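Local coordinates for protein MgGH51 (Meripilus giganteus, PDB 6ZPV) that probably hydrolyses terminal alpha-L-arabinofuranosyl residues from arabinose-containing plant polysaccharides, as a fungal family GH51 alpha-L-arabinofuranosidase, at residues G532-W537 / I552-S557; T2-K7 / P525-T530; P200-R205 / E279-E284. All blocks are in the same frame, centred on the assembly; numbering follows the deposited sequence. Where two conformers were deposited one is given.

Contact 1: residues G532-W537 / I552-S557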
# COMPACT_ATOMS: atom_id res chain seq x y z
N GLY A 532 -10.43 8.65 29.39
CA GLY A 532 -10.93 7.32 29.65
C GLY A 532 -12.36 7.11 29.24
O GLY A 532 -12.84 5.96 29.31
N GLY A 533 -13.04 8.17 28.87
CA GLY A 533 -14.44 8.08 28.45
C GLY A 533 -14.61 7.60 27.03
O GLY A 533 -13.62 7.44 26.27
N THR A 534 -15.85 7.35 26.65
CA THR A 534 -16.21 6.86 25.30
C THR A 534 -16.43 7.98 24.30
O THR A 534 -16.49 7.67 23.10
CB THR A 534 -17.42 5.96 25.37
OG1 THR A 534 -18.46 6.66 26.05
CG2 THR A 534 -17.15 4.68 26.10
N LEU A 535 -16.65 9.23 24.73
CA LEU A 535 -17.09 10.29 23.83
C LEU A 535 -15.97 11.30 23.67
O LEU A 535 -15.46 11.88 24.66
CB LEU A 535 -18.31 11.01 24.40
CG LEU A 535 -18.94 12.07 23.48
CD1 LEU A 535 -19.51 11.46 22.21
CD2 LEU A 535 -20.01 12.83 24.23
N HIS A 536 -15.52 11.52 22.43
CA HIS A 536 -14.36 12.39 22.13
C HIS A 536 -14.66 13.26 20.95
O HIS A 536 -15.50 12.94 20.11
CB HIS A 536 -13.12 11.51 21.85
CG HIS A 536 -12.64 10.77 23.06
ND1 HIS A 536 -11.70 11.31 23.88
CD2 HIS A 536 -13.10 9.60 23.59
CE1 HIS A 536 -11.60 10.45 24.91
NE2 HIS A 536 -12.43 9.43 24.78
N TRP A 537 -13.95 14.38 20.85
CA TRP A 537 -14.14 15.30 19.72
C TRP A 537 -12.86 16.08 19.50
O TRP A 537 -12.00 16.17 20.40
CB TRP A 537 -15.33 16.26 20.00
CG TRP A 537 -15.21 16.98 21.29
CD1 TRP A 537 -14.53 18.15 21.53
CD2 TRP A 537 -15.75 16.56 22.57
NE1 TRP A 537 -14.59 18.46 22.86
CE2 TRP A 537 -15.34 17.49 23.51
CE3 TRP A 537 -16.49 15.46 22.97
CZ2 TRP A 537 -15.66 17.37 24.88
CZ3 TRP A 537 -16.84 15.36 24.29
CH2 TRP A 537 -16.42 16.31 25.23
N ILE A 552 -16.50 14.05 15.87
CA ILE A 552 -17.06 13.49 17.11
C ILE A 552 -17.06 11.98 17.02
O ILE A 552 -17.67 11.39 16.09
CB ILE A 552 -18.50 13.96 17.32
CG1 ILE A 552 -18.62 15.49 17.23
CG2 ILE A 552 -19.05 13.43 18.63
CD1 ILE A 552 -20.03 16.00 17.00
N ALA A 553 -16.41 11.32 17.98
CA ALA A 553 -16.39 9.86 18.08
C ALA A 553 -17.17 9.46 19.32
O ALA A 553 -16.76 9.81 20.43
CB ALA A 553 -14.96 9.35 18.11
N ASN A 554 -18.22 8.68 19.12
CA ASN A 554 -18.93 8.01 20.23
C ASN A 554 -18.55 6.54 20.12
O ASN A 554 -19.12 5.83 19.31
CB ASN A 554 -20.42 8.25 20.22
CG ASN A 554 -21.10 7.65 21.43
OD1 ASN A 554 -20.44 6.91 22.20
ND2 ASN A 554 -22.37 7.96 21.63
N ALA A 555 -17.55 6.12 20.92
CA ALA A 555 -16.98 4.76 20.83
C ALA A 555 -17.65 3.81 21.77
O ALA A 555 -17.13 2.63 21.91
CB ALA A 555 -15.48 4.79 21.10
N GLY A 556 -18.75 4.22 22.40
CA GLY A 556 -19.49 3.43 23.38
C GLY A 556 -20.89 3.03 22.92
O GLY A 556 -21.36 3.39 21.84
N SER A 557 -21.57 2.29 23.82
CA SER A 557 -22.86 1.64 23.49
C SER A 557 -24.09 2.48 23.78
O SER A 557 -25.21 2.00 23.48
CB SER A 557 -22.98 0.33 24.24
OG SER A 557 -22.98 0.55 25.63

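Contact 2: residues T2-K7 / P525-T530. With ACT (acetate ion), chain S.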
# COMPACT_ATOMS: atom_id res chain seq x y z
N THR A 2 -21.83 19.95 27.55
CA THR A 2 -21.57 21.22 26.85
C THR A 2 -20.14 21.29 26.35
O THR A 2 -19.22 21.02 27.14
CB THR A 2 -21.85 22.39 27.78
OG1 THR A 2 -23.23 22.38 28.11
CG2 THR A 2 -21.46 23.71 27.14
N VAL A 3 -19.96 21.57 25.09
CA VAL A 3 -18.63 21.74 24.49
C VAL A 3 -18.47 23.18 24.07
O VAL A 3 -19.13 23.63 23.11
CB VAL A 3 -18.42 20.80 23.30
CG1 VAL A 3 -17.05 20.99 22.72
CG2 VAL A 3 -18.60 19.36 23.70
N THR A 4 -17.65 23.92 24.80
CA THR A 4 -17.38 25.32 24.50
C THR A 4 -16.17 25.37 23.58
O THR A 4 -15.11 24.81 23.94
CB THR A 4 -17.17 26.10 25.79
OG1 THR A 4 -18.38 26.05 26.55
CG2 THR A 4 -16.81 27.55 25.52
N VAL A 5 -16.26 26.11 22.48
CA VAL A 5 -15.21 26.20 21.46
C VAL A 5 -14.49 27.52 21.61
O VAL A 5 -15.15 28.58 21.57
CB VAL A 5 -15.80 26.03 20.06
CG1 VAL A 5 -14.68 26.02 19.06
CG2 VAL A 5 -16.65 24.75 20.00
N ASN A 6 -13.19 27.50 21.78
CA ASN A 6 -12.40 28.74 21.84
C ASN A 6 -12.28 29.32 20.44
O ASN A 6 -11.94 28.60 19.48
CB ASN A 6 -11.03 28.41 22.43
CG ASN A 6 -10.25 29.59 22.97
OD1 ASN A 6 -10.18 30.65 22.34
ND2 ASN A 6 -9.64 29.32 24.12
N LYS A 7 -12.51 30.63 20.32
CA LYS A 7 -12.34 31.32 19.04
C LYS A 7 -10.88 31.46 18.64
O LYS A 7 -10.62 31.77 17.49
CB LYS A 7 -12.99 32.70 19.03
CG LYS A 7 -12.32 33.71 19.95
CD LYS A 7 -12.85 35.14 19.83
CE LYS A 7 -12.35 36.05 20.93
NZ LYS A 7 -10.87 36.21 20.86
N PRO A 525 -9.04 24.97 20.38
CA PRO A 525 -9.25 24.28 21.64
C PRO A 525 -10.75 24.28 22.01
O PRO A 525 -11.50 25.22 21.67
CB PRO A 525 -8.43 25.06 22.69
CG PRO A 525 -7.50 25.90 21.88
CD PRO A 525 -8.11 26.12 20.50
N SER A 526 -11.13 23.26 22.75
CA SER A 526 -12.51 23.10 23.22
C SER A 526 -12.47 22.45 24.58
O SER A 526 -11.44 21.89 25.01
CB SER A 526 -13.35 22.33 22.22
OG SER A 526 -12.86 21.00 22.05
N THR A 527 -13.62 22.44 25.26
CA THR A 527 -13.79 21.59 26.43
C THR A 527 -13.14 20.24 26.21
O THR A 527 -13.39 19.61 25.18
CB THR A 527 -15.28 21.41 26.70
OG1 THR A 527 -15.94 22.69 26.74
CG2 THR A 527 -15.58 20.61 27.95
N LEU A 528 -12.36 19.76 27.16
CA LEU A 528 -11.71 18.46 27.00
C LEU A 528 -12.69 17.32 27.18
O LEU A 528 -13.48 17.32 28.13
CB LEU A 528 -10.54 18.30 27.97
CG LEU A 528 -9.33 19.17 27.72
CD1 LEU A 528 -8.36 19.11 28.91
CD2 LEU A 528 -8.61 18.83 26.46
N PRO A 529 -12.62 16.28 26.33
CA PRO A 529 -13.30 15.03 26.65
C PRO A 529 -12.85 14.46 27.98
O PRO A 529 -11.76 14.77 28.47
CB PRO A 529 -12.87 14.08 25.50
CG PRO A 529 -12.55 15.04 24.35
CD PRO A 529 -11.89 16.21 25.05
N THR A 530 -13.65 13.56 28.54
CA THR A 530 -13.24 12.81 29.72
C THR A 530 -12.11 11.84 29.34
O THR A 530 -12.31 11.03 28.43
CB THR A 530 -14.43 12.07 30.31
OG1 THR A 530 -15.41 13.05 30.65
CG2 THR A 530 -14.03 11.30 31.55
C ACT S . -15.06 23.48 30.09
O ACT S . -13.89 22.97 30.57
OXT ACT S . -15.22 24.15 28.99
CH3 ACT S . -16.40 23.14 30.84

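Contact 3: residues P200-R205 / E279-E284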
# COMPACT_ATOMS: atom_id res chain seq x y z
N PRO A 200 -5.66 -1.10 -18.54
CA PRO A 200 -5.40 0.31 -18.44
C PRO A 200 -4.94 0.65 -17.03
O PRO A 200 -5.48 0.10 -16.06
CB PRO A 200 -6.79 0.96 -18.81
CG PRO A 200 -7.47 -0.10 -19.64
CD PRO A 200 -7.05 -1.41 -19.00
N THR A 201 -4.06 1.63 -16.87
CA THR A 201 -3.50 1.97 -15.56
C THR A 201 -3.96 3.34 -15.07
O THR A 201 -4.34 4.20 -15.87
CB THR A 201 -1.98 1.87 -15.61
OG1 THR A 201 -1.52 2.75 -16.62
CG2 THR A 201 -1.49 0.46 -15.77
N PHE A 202 -3.83 3.56 -13.79
CA PHE A 202 -4.07 4.90 -13.19
C PHE A 202 -3.20 5.93 -13.90
O PHE A 202 -1.97 5.73 -14.06
CB PHE A 202 -3.74 4.79 -11.71
CG PHE A 202 -4.00 6.04 -10.91
CD1 PHE A 202 -5.28 6.54 -10.73
CD2 PHE A 202 -2.95 6.75 -10.32
CE1 PHE A 202 -5.51 7.66 -9.95
CE2 PHE A 202 -3.22 7.86 -9.56
CZ PHE A 202 -4.48 8.34 -9.38
N LYS A 203 -3.80 7.00 -14.35
CA LYS A 203 -3.13 8.11 -15.06
C LYS A 203 -2.37 7.61 -16.28
O LYS A 203 -1.47 8.29 -16.78
CB LYS A 203 -2.22 8.90 -14.11
CG LYS A 203 -2.98 9.53 -12.97
CD LYS A 203 -3.92 10.60 -13.29
CE LYS A 203 -4.37 11.26 -11.99
NZ LYS A 203 -5.59 12.04 -12.25
N ASN A 204 -2.76 6.44 -16.82
CA ASN A 204 -2.10 5.87 -18.03
C ASN A 204 -0.58 5.80 -17.85
O ASN A 204 0.15 5.84 -18.85
CB ASN A 204 -2.49 6.58 -19.33
CG ASN A 204 -3.99 6.59 -19.49
OD1 ASN A 204 -4.66 5.55 -19.39
ND2 ASN A 204 -4.53 7.76 -19.73
N ARG A 205 -0.11 5.52 -16.65
CA ARG A 205 1.32 5.38 -16.47
C ARG A 205 1.80 4.02 -16.94
O ARG A 205 1.20 2.98 -16.61
CB ARG A 205 1.75 5.52 -14.99
CG ARG A 205 1.39 6.89 -14.38
CD ARG A 205 1.86 8.06 -15.26
NE ARG A 205 1.57 9.31 -14.65
CZ ARG A 205 1.61 10.47 -15.27
NH1 ARG A 205 1.89 10.49 -16.57
NH2 ARG A 205 1.23 11.57 -14.64
N GLU A 279 3.50 11.85 -7.07
CA GLU A 279 3.31 13.01 -7.93
C GLU A 279 1.87 13.05 -8.44
O GLU A 279 1.22 14.14 -8.44
CB GLU A 279 4.29 12.98 -9.12
CG GLU A 279 4.11 14.08 -10.10
CD GLU A 279 5.26 14.09 -11.08
OE1 GLU A 279 5.00 13.82 -12.31
OE2 GLU A 279 6.38 14.28 -10.66
N ASP A 280 1.31 11.91 -8.81
CA ASP A 280 -0.03 11.83 -9.40
C ASP A 280 -1.16 12.08 -8.41
O ASP A 280 -2.28 12.29 -8.84
CB ASP A 280 -0.23 10.48 -10.10
CG ASP A 280 0.63 10.30 -11.35
OD1 ASP A 280 1.16 11.32 -11.87
OD2 ASP A 280 0.71 9.14 -11.82
N THR A 281 -0.90 11.97 -7.13
CA THR A 281 -1.92 12.10 -6.08
C THR A 281 -1.70 13.29 -5.17
O THR A 281 -2.52 13.53 -4.27
CB THR A 281 -1.96 10.82 -5.25
OG1 THR A 281 -0.69 10.59 -4.66
CG2 THR A 281 -2.43 9.63 -6.02
N GLY A 282 -0.60 13.98 -5.29
CA GLY A 282 -0.22 15.05 -4.33
C GLY A 282 0.25 14.57 -2.98
O GLY A 282 0.39 15.40 -2.11
N MET A 283 0.52 13.28 -2.82
CA MET A 283 1.12 12.79 -1.58
C MET A 283 2.62 13.07 -1.56
O MET A 283 3.23 13.11 -2.63
CB MET A 283 0.93 11.28 -1.42
CG MET A 283 -0.51 10.87 -1.18
SD MET A 283 -0.72 9.12 -0.80
CE MET A 283 -1.71 8.60 -2.19
N GLU A 284 3.19 13.20 -0.38
CA GLU A 284 4.63 13.21 -0.24
C GLU A 284 5.10 11.94 0.46
O GLU A 284 4.37 11.32 1.26
CB GLU A 284 5.14 14.42 0.52
CG GLU A 284 4.79 14.47 2.00
CD GLU A 284 5.32 15.75 2.63
OE1 GLU A 284 4.49 16.65 2.94
OE2 GLU A 284 6.55 15.87 2.77

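Contact 1: residues G532-W537 / I552-S557
His536 and Ala553 form an antiparallel hydrogen-bonded pair. His536 N gives to Ala553 O at 2.9 Å, and Ala553 N gives back to His536 O at 2.8 Å. Leu535 and Asn554 make a neighbouring non-hydrogen-bonded pair. Packing is tight here. Leu535 CG stands anti to the backbone N (chi1 -175°), which brings CD1 to 3.9 Å from Asn554 CB and over toward Ile552 CG2. Leu562 of strand 560-565 covers Leu535, while helix 454-469 packs on His536 and Ala553. The segments form the open end of the beta hairpin 535-541/547-554, within the large antiparallel sheet of the C-terminal beta domain. Beyond Leu535 and Asn554 the regular pairing ends, though Ala555 N still bonds to Thr534 O at 2.9 Å. Asn554 OD1 accepts from Gly556 N at 3.2 Å, an Asx turn, and its ND2 reaches the carbonyls of Ser558 and Ala614. With an alanine here, Gly556 N would probably lose its acceptor and those two carbonyls their amide donor, leaving the turn freer to move. Thr534 fits closely, its CG2 3.8 Å from Gly556 CA, where a CB would clash. The solvent side is Thr534's outer part, near a bound sulfate, and exposed Ser557.

Contact 2: residues T2-K7 / P525-T530
Val5 and Ser526 are joined by a single backbone bridge, with CA atoms 4.5 Å apart, and the touching parts of segments 2-7 and 525-530 run in nearly opposite directions, 159° apart. Asn6 N bonds to Pro525 O at 2.8 Å. Two residues back, Thr4 is held at both of its backbone polar atoms by Thr527. Thr527 N gives to Thr4 O at 3.1 Å. In return Thr4 N gives to Thr527 OG1 at 2.9 Å, so a hydroxyl does the work of a backbone carbonyl. The Thr527 torsion explains this: OG1 lies beside its own backbone N (chi1 -52°), and both atoms face Thr4. The same hydroxyl donates a hydrogen bond to OXT of an acetate ion, 2.8 Å from OG1. The acetate probably comes from the crystallisation liquor, and Thr527 CG2 lies against its carboxylate carbon. The other side-chain contacts are apolar or carbon-to-oxygen packing. Val3 CG1 meets Ser526 CB at 4.0 Å, and Asn6 CB sits 3.3 Å from Pro525 O. Asn6 OD1 turns instead to Asn8 N. Strand 2-4 is an edge strand, paired in parallel with strand 560-565, to which Val3 and Val5 are backbone-bonded. Val3 and Val5 pack against Trp537 and Ile539 of strand 535-541 in the facing sheet. The loop 525-530, between strands 522-523 and 535-541 of the larger sheet, adds a second tie along the other edge of strand 2-4. The chain's N-terminus is thus built into the C-terminal beta domain, although the two are over 500 residues apart. The contact rests mostly on main-chain atoms. Among the side chains, the Thr527 hydroxyl is the one that bonds across, and it is used twice, as acceptor from Thr4 and as donor to the anion. An anion at this point would probably strengthen the hydroxyl as an acceptor.

Contact 3: residues P200-R205 / E279-E284
Arg205 and Asp280 both start with CG anti to the carbonyl carbon (chi1 -61° and -68°), and Arg205 bends again at chi2, which turns its guanidinium edge toward the carboxylate. The two groups approach from opposite directions. Arg205 grips side-on with two nitrogens, one to each carboxylate oxygen. NE gives to Asp280 OD2 at 3.0 Å in a nearly straight bond, and NH2 gives to Asp280 OD1 at 2.8 Å. Both oxygens are met on their syn side. The planes are 27° apart, so the salt bridge is slightly twisted. Asp280 OD1 has a second donor in Gln276 NE2, one turn back in the helix, which helps fix the carboxylate. The aliphatic part of Lys203 passes alongside Asp280, with CB 3.7 Å from OD2, and Lys203 CG also lies over one face of the Phe202 ring. Phe202 CE2 reaches both Asp280 CB and Thr281 CG2 at 4.0 Å. Apolar contact thus flanks the charged pair. The loop is kept compact by two overlapping tight turns, with Asn204 N bonded to Thr201 O and Arg205 N to Phe202 O. Thr201 OG1 adds a bond to Arg205 O at 2.7 Å. Asp280 sits near the C-terminal end of helix 271-281. Gly282 follows with positive phi and lets the chain turn toward strand 284-289. This is a helix-to-strand connection of the (beta/alpha)8 barrel of GH51 enzymes, pinned at the surface to the loop that leads from the inserted beta-sandwich back to the barrel.

Overall arrangement
Contacts 1 and 2 both belong to the C-terminal beta domain, and they touch. Trp537 NE1 bonds to Thr527 O, and Pro529 packs on His536, so strand 535-541 serves both. Contact 1 is a buried strand pairing, made of regular backbone bonds and apolar side chains. Contact 2 is partly buried at a sheet edge. It mixes backbone bonds with a threonine hydroxyl and joins sequence-distant parts. Contact 3 stands apart in the catalytic barrel region, with its centre about 37 Å from that of contact 1 and 40 Å from that of contact 2. It lies at the surface and is carried by side chains, chiefly a salt bridge.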